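Local structure of glucose-6-phosphate isomerase (Chlamydia trachomatis D/UW-3/CX, 6OTU) at residues 148-160 with 199-211. The protein catalyses the reversible isomerization of glucose-6-phosphate to fructose-6-phosphate. Numbering follows the deposited sequence.
Sequences KFSTLVQIGIGGS and IDLEQTLVVVVSK. With G6Q (glucose-6-phosphate), chain E.
Strands 151-155 and 204-209 run parallel, their axes 20° apart: V153 and I155 bond through both N and O to strand 204-209, as in V209 N to I155 O (2.8 Å), while T151 gives its O to L205 N (2.8 Å) and takes its N to Q203 O, in the turn before that strand. Side chains alternate between two faces. On one, CD1 of L152 lies against CG2 of V207 (3.6 Å), and CG2 of V209 packs on the amide carbon CD of Q154. CG of Q154 is anti to the backbone N (chi1 -178°), and the bend at chi2 (136°) swings the amide to S160, where NE2 donates to S160 O (2.9 Å) with that oxygen close to the amide plane; a glutamine here offers apolar contact along its stem and a polar tie to the loop. The other face carries T151, V153, I155, T204, V206 and V208. Beta-branched residues suit extended backbone, and methyls meet across the pair, CD1 of I155 on CG1 of V206 and CG2 of V153 on CG2 of T204. T204 turns its hydroxyl OG1 back to D200 O (2.6 Å). Just before strand 151-155, where the chain leaves helix 122-148, the ring of F149 receives CB of L205 over one face, a CH-pi contact 4.0 Å from the centroid.

Beyond the strand ends both segments turn to the substrate: S160 OG and K211 N each donate to O1P of glucose-6-phosphate at 2.7 Å, S210 OG binds O3P, and G159 N reaches the sugar O3. G158 and G159 let the loop pass close to the sugar, where a CB would collide with its hydroxyls. In the five-stranded parallel sheet of the SIS fold, 204-209 is the middle strand, bordered by 151-155 and 240-245, and 151-155 lies between it and edge strand 180-184; helix 275-285 covers L152, Q154 and V207, helix 216-231 I155 and V208.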
ATOM      1  N   LYS A 148     -24.717  23.179 -10.841  1.00 45.30           N
ATOM      2  CA  LYS A 148     -25.654  22.969  -9.743  1.00 46.42           C
ATOM      3  C   LYS A 148     -25.024  22.367  -8.491  1.00 49.93           C
ATOM      4  O   LYS A 148     -25.533  22.613  -7.392  1.00 59.83           O
ATOM      5  CB  LYS A 148     -26.809  22.072 -10.203  1.00 47.09           C
ATOM      6  CG  LYS A 148     -28.160  22.528  -9.685  1.00 58.96           C
ATOM      7  CD  LYS A 148     -29.296  21.626 -10.147  1.00 57.35           C
ATOM      8  CE  LYS A 148     -29.971  22.193 -11.369  1.00 55.58           C
ATOM      9  NZ  LYS A 148     -31.081  21.313 -11.854  1.00 61.75           N
ATOM     10  N   PHE A 149     -23.935  21.596  -8.613  1.00 43.50           N
ATOM     11  CA  PHE A 149     -23.348  20.861  -7.495  1.00 40.40           C
ATOM     12  C   PHE A 149     -21.890  21.247  -7.272  1.00 41.28           C
ATOM     13  O   PHE A 149     -21.121  21.417  -8.224  1.00 35.50           O
ATOM     14  CB  PHE A 149     -23.421  19.356  -7.717  1.00 42.15           C
ATOM     15  CG  PHE A 149     -24.790  18.861  -8.104  1.00 45.43           C
ATOM     16  CD1 PHE A 149     -25.736  18.567  -7.134  1.00 46.94           C
ATOM     17  CD2 PHE A 149     -25.124  18.678  -9.432  1.00 37.04           C
ATOM     18  CE1 PHE A 149     -26.997  18.094  -7.491  1.00 45.53           C
ATOM     19  CE2 PHE A 149     -26.382  18.211  -9.791  1.00 37.30           C
ATOM     20  CZ  PHE A 149     -27.316  17.921  -8.826  1.00 39.38           C
ATOM     21  N   SER A 150     -21.512  21.359  -6.000  1.00 38.04           N
ATOM     22  CA  SER A 150     -20.133  21.577  -5.595  1.00 34.40           C
ATOM     23  C   SER A 150     -19.419  20.289  -5.207  1.00 41.95           C
ATOM     24  O   SER A 150     -18.190  20.288  -5.111  1.00 47.98           O
ATOM     25  CB  SER A 150     -20.111  22.548  -4.409  1.00 35.07           C
ATOM     26  OG  SER A 150     -20.843  21.982  -3.335  1.00 35.02           O
ATOM     27  N   THR A 151     -20.155  19.197  -5.019  1.00 39.60           N
ATOM     28  CA  THR A 151     -19.673  18.001  -4.340  1.00 38.99           C
ATOM     29  C   THR A 151     -20.130  16.751  -5.078  1.00 39.44           C
ATOM     30  O   THR A 151     -21.316  16.614  -5.383  1.00 39.74           O
ATOM     31  CB  THR A 151     -20.209  17.979  -2.905  1.00 40.46           C
ATOM     32  OG1 THR A 151     -19.800  19.184  -2.245  1.00 42.51           O
ATOM     33  CG2 THR A 151     -19.701  16.771  -2.144  1.00 41.07           C
ATOM     34  N   LEU A 152     -19.203  15.833  -5.341  1.00 35.79           N
ATOM     35  CA  LEU A 152     -19.533  14.550  -5.951  1.00 36.07           C
ATOM     36  C   LEU A 152     -19.062  13.421  -5.039  1.00 38.51           C
ATOM     37  O   LEU A 152     -17.924  13.444  -4.551  1.00 37.29           O
ATOM     38  CB  LEU A 152     -18.902  14.414  -7.351  1.00 31.28           C
ATOM     39  CG  LEU A 152     -19.333  13.179  -8.159  1.00 31.17           C
ATOM     40  CD1 LEU A 152     -19.418  13.501  -9.624  1.00 40.81           C
ATOM     41  CD2 LEU A 152     -18.411  11.977  -7.944  1.00 32.90           C
ATOM     42  N   VAL A 153     -19.927  12.426  -4.829  1.00 41.47           N
ATOM     43  CA  VAL A 153     -19.621  11.254  -4.003  1.00 38.65           C
ATOM     44  C   VAL A 153     -19.757  10.008  -4.865  1.00 30.60           C
ATOM     45  O   VAL A 153     -20.862   9.658  -5.290  1.00 30.87           O
ATOM     46  CB  VAL A 153     -20.534  11.152  -2.777  1.00 39.42           C
ATOM     47  CG1 VAL A 153     -20.230   9.869  -2.006  1.00 30.70           C
ATOM     48  CG2 VAL A 153     -20.368  12.384  -1.885  1.00 36.13           C
ATOM     49  N   GLN A 154     -18.647   9.333  -5.128  1.00 33.36           N
ATOM     50  CA  GLN A 154     -18.686   8.103  -5.904  1.00 34.24           C
ATOM     51  C   GLN A 154     -18.865   6.928  -4.955  1.00 31.77           C
ATOM     52  O   GLN A 154     -18.006   6.675  -4.107  1.00 30.11           O
ATOM     53  CB  GLN A 154     -17.420   7.924  -6.736  1.00 37.25           C
ATOM     54  CG  GLN A 154     -17.437   6.679  -7.597  1.00 39.30           C
ATOM     55  CD  GLN A 154     -16.926   6.918  -9.014  1.00 40.18           C
ATOM     56  OE1 GLN A 154     -17.155   7.981  -9.611  1.00 34.10           O
ATOM     57  NE2 GLN A 154     -16.244   5.915  -9.567  1.00 35.82           N
ATOM     58  N   ILE A 155     -19.987   6.231  -5.097  1.00 30.61           N
ATOM     59  CA  ILE A 155     -20.278   5.004  -4.372  1.00 37.10           C
ATOM     60  C   ILE A 155     -19.945   3.842  -5.296  1.00 39.60           C
ATOM     61  O   ILE A 155     -20.520   3.716  -6.382  1.00 42.66           O
ATOM     62  CB  ILE A 155     -21.749   4.947  -3.919  1.00 31.12           C
ATOM     63  CG1 ILE A 155     -22.057   6.078  -2.929  1.00 31.07           C
ATOM     64  CG2 ILE A 155     -22.075   3.586  -3.316  1.00 35.34           C
ATOM     65  CD1 ILE A 155     -23.485   6.090  -2.408  1.00 31.53           C
ATOM     66  N   GLY A 156     -19.017   3.000  -4.871  1.00 37.75           N
ATOM     67  CA  GLY A 156     -18.554   1.894  -5.690  1.00 33.92           C
ATOM     68  C   GLY A 156     -17.306   1.313  -5.071  1.00 38.85           C
ATOM     69  O   GLY A 156     -16.654   1.932  -4.223  1.00 38.29           O
ATOM     70  N   ILE A 157     -16.970   0.104  -5.507  1.00 34.77           N
ATOM     71  CA  ILE A 157     -15.882  -0.640  -4.890  1.00 31.61           C
ATOM     72  C   ILE A 157     -15.079  -1.337  -5.976  1.00 31.41           C
ATOM     73  O   ILE A 157     -15.551  -1.523  -7.102  1.00 31.74           O
ATOM     74  CB  ILE A 157     -16.434  -1.651  -3.844  1.00 31.41           C
ATOM     75  CG1 ILE A 157     -15.330  -2.181  -2.904  1.00 31.37           C
ATOM     76  CG2 ILE A 157     -17.221  -2.750  -4.535  1.00 32.04           C
ATOM     77  CD1 ILE A 157     -15.885  -2.948  -1.674  1.00 31.63           C
ATOM     78  N   GLY A 158     -13.840  -1.708  -5.633  1.00 31.39           N
ATOM     79  CA  GLY A 158     -13.018  -2.463  -6.572  1.00 32.66           C
ATOM     80  C   GLY A 158     -12.724  -1.664  -7.829  1.00 36.14           C
ATOM     81  O   GLY A 158     -12.333  -0.495  -7.767  1.00 31.24           O
ATOM     82  N   GLY A 159     -12.935  -2.287  -8.995  1.00 38.84           N
ATOM     83  CA  GLY A 159     -12.743  -1.594 -10.260  1.00 40.13           C
ATOM     84  C   GLY A 159     -13.599  -0.349 -10.421  1.00 37.83           C
ATOM     85  O   GLY A 159     -13.242   0.552 -11.189  1.00 35.11           O
ATOM     86  N   SER A 160     -14.720  -0.270  -9.707  1.00 35.63           N
ATOM     87  CA  SER A 160     -15.582   0.906  -9.758  1.00 36.54           C
ATOM     88  C   SER A 160     -15.077   2.079  -8.926  1.00 38.12           C
ATOM     89  O   SER A 160     -15.674   3.158  -9.013  1.00 38.42           O
ATOM     90  CB  SER A 160     -17.014   0.554  -9.323  1.00 35.63           C
ATOM     91  OG  SER A 160     -17.633  -0.350 -10.235  1.00 37.54           O
ATOM     92  N   ILE A 199     -20.229  16.740   3.999  1.00 47.12           N
ATOM     93  CA  ILE A 199     -20.818  17.264   2.767  1.00 42.59           C
ATOM     94  C   ILE A 199     -22.155  17.946   3.034  1.00 44.30           C
ATOM     95  O   ILE A 199     -22.871  17.641   3.998  1.00 46.89           O
ATOM     96  CB  ILE A 199     -20.988  16.147   1.716  1.00 40.31           C
ATOM     97  CG1 ILE A 199     -22.045  15.136   2.181  1.00 41.37           C
ATOM     98  CG2 ILE A 199     -19.653  15.448   1.456  1.00 37.12           C
ATOM     99  CD1 ILE A 199     -22.197  13.926   1.291  1.00 39.55           C
ATOM    100  N   ASP A 200     -22.491  18.876   2.146  1.00 45.83           N
ATOM    101  CA  ASP A 200     -23.819  19.482   2.080  1.00 49.26           C
ATOM    102  C   ASP A 200     -24.630  18.692   1.053  1.00 46.03           C
ATOM    103  O   ASP A 200     -24.352  18.758  -0.150  1.00 37.54           O
ATOM    104  CB  ASP A 200     -23.684  20.958   1.704  1.00 57.53           C
ATOM    105  CG  ASP A 200     -25.020  21.667   1.506  1.00 64.54           C
ATOM    106  OD1 ASP A 200     -26.101  21.085   1.758  1.00 68.60           O
ATOM    107  OD2 ASP A 200     -24.969  22.843   1.084  1.00 67.26           O
ATOM    108  N   LEU A 201     -25.623  17.930   1.530  1.00 38.20           N
ATOM    109  CA  LEU A 201     -26.371  17.038   0.642  1.00 46.87           C
ATOM    110  C   LEU A 201     -27.058  17.814  -0.472  1.00 45.91           C
ATOM    111  O   LEU A 201     -27.074  17.366  -1.626  1.00 41.06           O
ATOM    112  CB  LEU A 201     -27.398  16.221   1.432  1.00 44.80           C
ATOM    113  CG  LEU A 201     -26.888  15.177   2.442  1.00 44.25           C
ATOM    114  CD1 LEU A 201     -28.037  14.577   3.249  1.00 43.66           C
ATOM    115  CD2 LEU A 201     -26.075  14.075   1.769  1.00 42.35           C
ATOM    116  N   GLU A 202     -27.616  18.989  -0.153  1.00 50.32           N
ATOM    117  CA  GLU A 202     -28.282  19.788  -1.177  1.00 48.29           C
ATOM    118  C   GLU A 202     -27.330  20.148  -2.312  1.00 47.66           C
ATOM    119  O   GLU A 202     -27.768  20.344  -3.451  1.00 47.52           O
ATOM    120  CB  GLU A 202     -28.877  21.049  -0.560  1.00 44.14           C
ATOM    121  CG  GLU A 202     -30.188  21.452  -1.205  1.00 61.43           C
ATOM    122  CD  GLU A 202     -31.077  22.257  -0.274  1.00 76.48           C
ATOM    123  OE1 GLU A 202     -32.318  22.202  -0.443  1.00 76.29           O
ATOM    124  OE2 GLU A 202     -30.530  22.942   0.626  1.00 80.81           O
ATOM    125  N   GLN A 203     -26.029  20.204  -2.027  1.00 46.03           N
ATOM    126  CA  GLN A 203     -25.009  20.544  -3.007  1.00 43.83           C
ATOM    127  C   GLN A 203     -24.310  19.320  -3.583  1.00 40.54           C
ATOM    128  O   GLN A 203     -23.358  19.467  -4.354  1.00 44.20           O
ATOM    129  CB  GLN A 203     -23.977  21.485  -2.375  1.00 48.91           C
ATOM    130  CG  GLN A 203     -24.356  22.956  -2.446  1.00 58.49           C
ATOM    131  CD  GLN A 203     -24.743  23.388  -3.859  1.00 65.25           C
ATOM    132  OE1 GLN A 203     -23.918  23.360  -4.773  1.00 66.24           O
ATOM    133  NE2 GLN A 203     -26.004  23.785  -4.039  1.00 68.63           N
ATOM    134  N   THR A 204     -24.760  18.119  -3.242  1.00 46.73           N
ATOM    135  CA  THR A 204     -24.015  16.898  -3.522  1.00 46.20           C
ATOM    136  C   THR A 204     -24.694  16.108  -4.628  1.00 42.62           C
ATOM    137  O   THR A 204     -25.909  15.895  -4.594  1.00 42.77           O
ATOM    138  CB  THR A 204     -23.886  16.024  -2.264  1.00 44.87           C
ATOM    139  OG1 THR A 204     -23.114  16.709  -1.264  1.00 43.69           O
ATOM    140  CG2 THR A 204     -23.200  14.717  -2.598  1.00 35.16           C
ATOM    141  N   LEU A 205     -23.905  15.679  -5.602  1.00 41.18           N
ATOM    142  CA  LEU A 205     -24.328  14.707  -6.595  1.00 38.13           C
ATOM    143  C   LEU A 205     -23.745  13.340  -6.216  1.00 37.05           C
ATOM    144  O   LEU A 205     -22.533  13.211  -6.021  1.00 34.07           O
ATOM    145  CB  LEU A 205     -23.859  15.144  -7.988  1.00 36.67           C
ATOM    146  CG  LEU A 205     -24.064  14.095  -9.085  1.00 43.65           C
ATOM    147  CD1 LEU A 205     -25.553  13.991  -9.414  1.00 39.79           C
ATOM    148  CD2 LEU A 205     -23.236  14.397 -10.335  1.00 46.14           C
ATOM    149  N   VAL A 206     -24.600  12.329  -6.085  1.00 35.93           N
ATOM    150  CA  VAL A 206     -24.153  10.994  -5.685  1.00 36.77           C
ATOM    151  C   VAL A 206     -24.100  10.113  -6.923  1.00 37.84           C
ATOM    152  O   VAL A 206     -25.127   9.888  -7.570  1.00 35.43           O
ATOM    153  CB  VAL A 206     -25.082  10.376  -4.629  1.00 37.61           C
ATOM    154  CG1 VAL A 206     -24.636   8.941  -4.320  1.00 34.87           C
ATOM    155  CG2 VAL A 206     -25.127  11.234  -3.372  1.00 35.59           C
ATOM    156  N   VAL A 207     -22.927   9.589  -7.250  1.00 33.97           N
ATOM    157  CA  VAL A 207     -22.742   8.770  -8.446  1.00 37.47           C
ATOM    158  C   VAL A 207     -22.531   7.330  -7.990  1.00 39.59           C
ATOM    159  O   VAL A 207     -21.470   6.980  -7.456  1.00 34.58           O
ATOM    160  CB  VAL A 207     -21.568   9.265  -9.306  1.00 37.83           C
ATOM    161  CG1 VAL A 207     -21.475   8.469 -10.618  1.00 32.46           C
ATOM    162  CG2 VAL A 207     -21.728  10.746  -9.605  1.00 33.02           C
ATOM    163  N   VAL A 208     -23.546   6.497  -8.186  1.00 36.00           N
ATOM    164  CA  VAL A 208     -23.466   5.082  -7.839  1.00 37.74           C
ATOM    165  C   VAL A 208     -22.927   4.321  -9.047  1.00 36.12           C
ATOM    166  O   VAL A 208     -23.559   4.284 -10.111  1.00 34.55           O
ATOM    167  CB  VAL A 208     -24.834   4.534  -7.402  1.00 40.35           C
ATOM    168  CG1 VAL A 208     -24.659   3.224  -6.649  1.00 37.28           C
ATOM    169  CG2 VAL A 208     -25.563   5.558  -6.549  1.00 33.79           C
ATOM    170  N   VAL A 209     -21.760   3.716  -8.885  1.00 35.15           N
ATOM    171  CA  VAL A 209     -21.043   3.076  -9.975  1.00 41.91           C
ATOM    172  C   VAL A 209     -20.964   1.592  -9.646  1.00 43.38           C
ATOM    173  O   VAL A 209     -20.297   1.195  -8.681  1.00 44.26           O
ATOM    174  CB  VAL A 209     -19.643   3.683 -10.176  1.00 37.37           C
ATOM    175  CG1 VAL A 209     -18.915   2.986 -11.312  1.00 33.10           C
ATOM    176  CG2 VAL A 209     -19.737   5.192 -10.426  1.00 36.19           C
ATOM    177  N   SER A 210     -21.644   0.771 -10.441  1.00 41.54           N
ATOM    178  CA  SER A 210     -21.609  -0.676 -10.233  1.00 40.51           C
ATOM    179  C   SER A 210     -21.947  -1.338 -11.561  1.00 40.56           C
ATOM    180  O   SER A 210     -23.077  -1.203 -12.036  1.00 42.85           O
ATOM    181  CB  SER A 210     -22.592  -1.096  -9.145  1.00 37.92           C
ATOM    182  OG  SER A 210     -22.927  -2.468  -9.265  1.00 42.40           O
ATOM    183  N   LYS A 211     -20.976  -2.045 -12.148  1.00 42.23           N
ATOM    184  CA  LYS A 211     -21.185  -2.684 -13.448  1.00 39.59           C
ATOM    185  C   LYS A 211     -22.354  -3.661 -13.391  1.00 34.72           C
ATOM    186  O   LYS A 211     -23.331  -3.525 -14.140  1.00 38.22           O
ATOM    187  CB  LYS A 211     -19.898  -3.386 -13.906  1.00 38.32           C
ATOM    188  CG  LYS A 211     -20.037  -4.187 -15.207  1.00 35.80           C
ATOM    189  CD  LYS A 211     -18.688  -4.670 -15.767  1.00 35.99           C
ATOM    190  CE  LYS A 211     -18.874  -5.706 -16.876  1.00 31.76           C
ATOM    191  NZ  LYS A 211     -17.589  -6.266 -17.372  1.00 35.71           N
TER
HETATM  192  C1  G6Q E 604     -12.997  -5.749 -11.421  1.00 50.79           C
HETATM  193  C2  G6Q E 604     -13.561  -6.730 -10.390  1.00 54.40           C
HETATM  194  C3  G6Q E 604     -14.122  -6.058  -9.142  1.00 43.73           C
HETATM  195  C4  G6Q E 604     -15.424  -5.284  -9.382  1.00 33.23           C
HETATM  196  C5  G6Q E 604     -16.117  -4.938  -8.063  1.00 32.86           C
HETATM  197  C6  G6Q E 604     -17.301  -4.021  -8.257  1.00 30.57           C
HETATM  198  O1  G6Q E 604     -12.665  -6.150 -12.486  1.00 45.79           O
HETATM  199  O2  G6Q E 604     -14.562  -7.556 -10.972  1.00 65.05           O
HETATM  200  O3  G6Q E 604     -13.146  -5.174  -8.587  1.00 43.87           O
HETATM  201  O4  G6Q E 604     -15.155  -4.078 -10.092  1.00 28.98           O
HETATM  202  O5  G6Q E 604     -16.517  -6.151  -7.417  1.00 33.71           O
HETATM  203  O6  G6Q E 604     -18.213  -4.663  -9.190  1.00 37.13           O
HETATM  204  P   G6Q E 604     -19.478  -3.837  -9.766  1.00 39.08           P
HETATM  205  O1P G6Q E 604     -18.911  -2.674 -10.562  1.00 36.08           O
HETATM  206  O2P G6Q E 604     -20.213  -4.845 -10.640  1.00 46.74           O
HETATM  207  O3P G6Q E 604     -20.291  -3.386  -8.569  1.00 36.59           O
HETATM  208  O   HOH W   1     -20.309  19.715   0.540  1.00 55.37           O
HETATM  209  O   HOH W   2     -19.189  -0.969  -7.305  1.00 41.03           O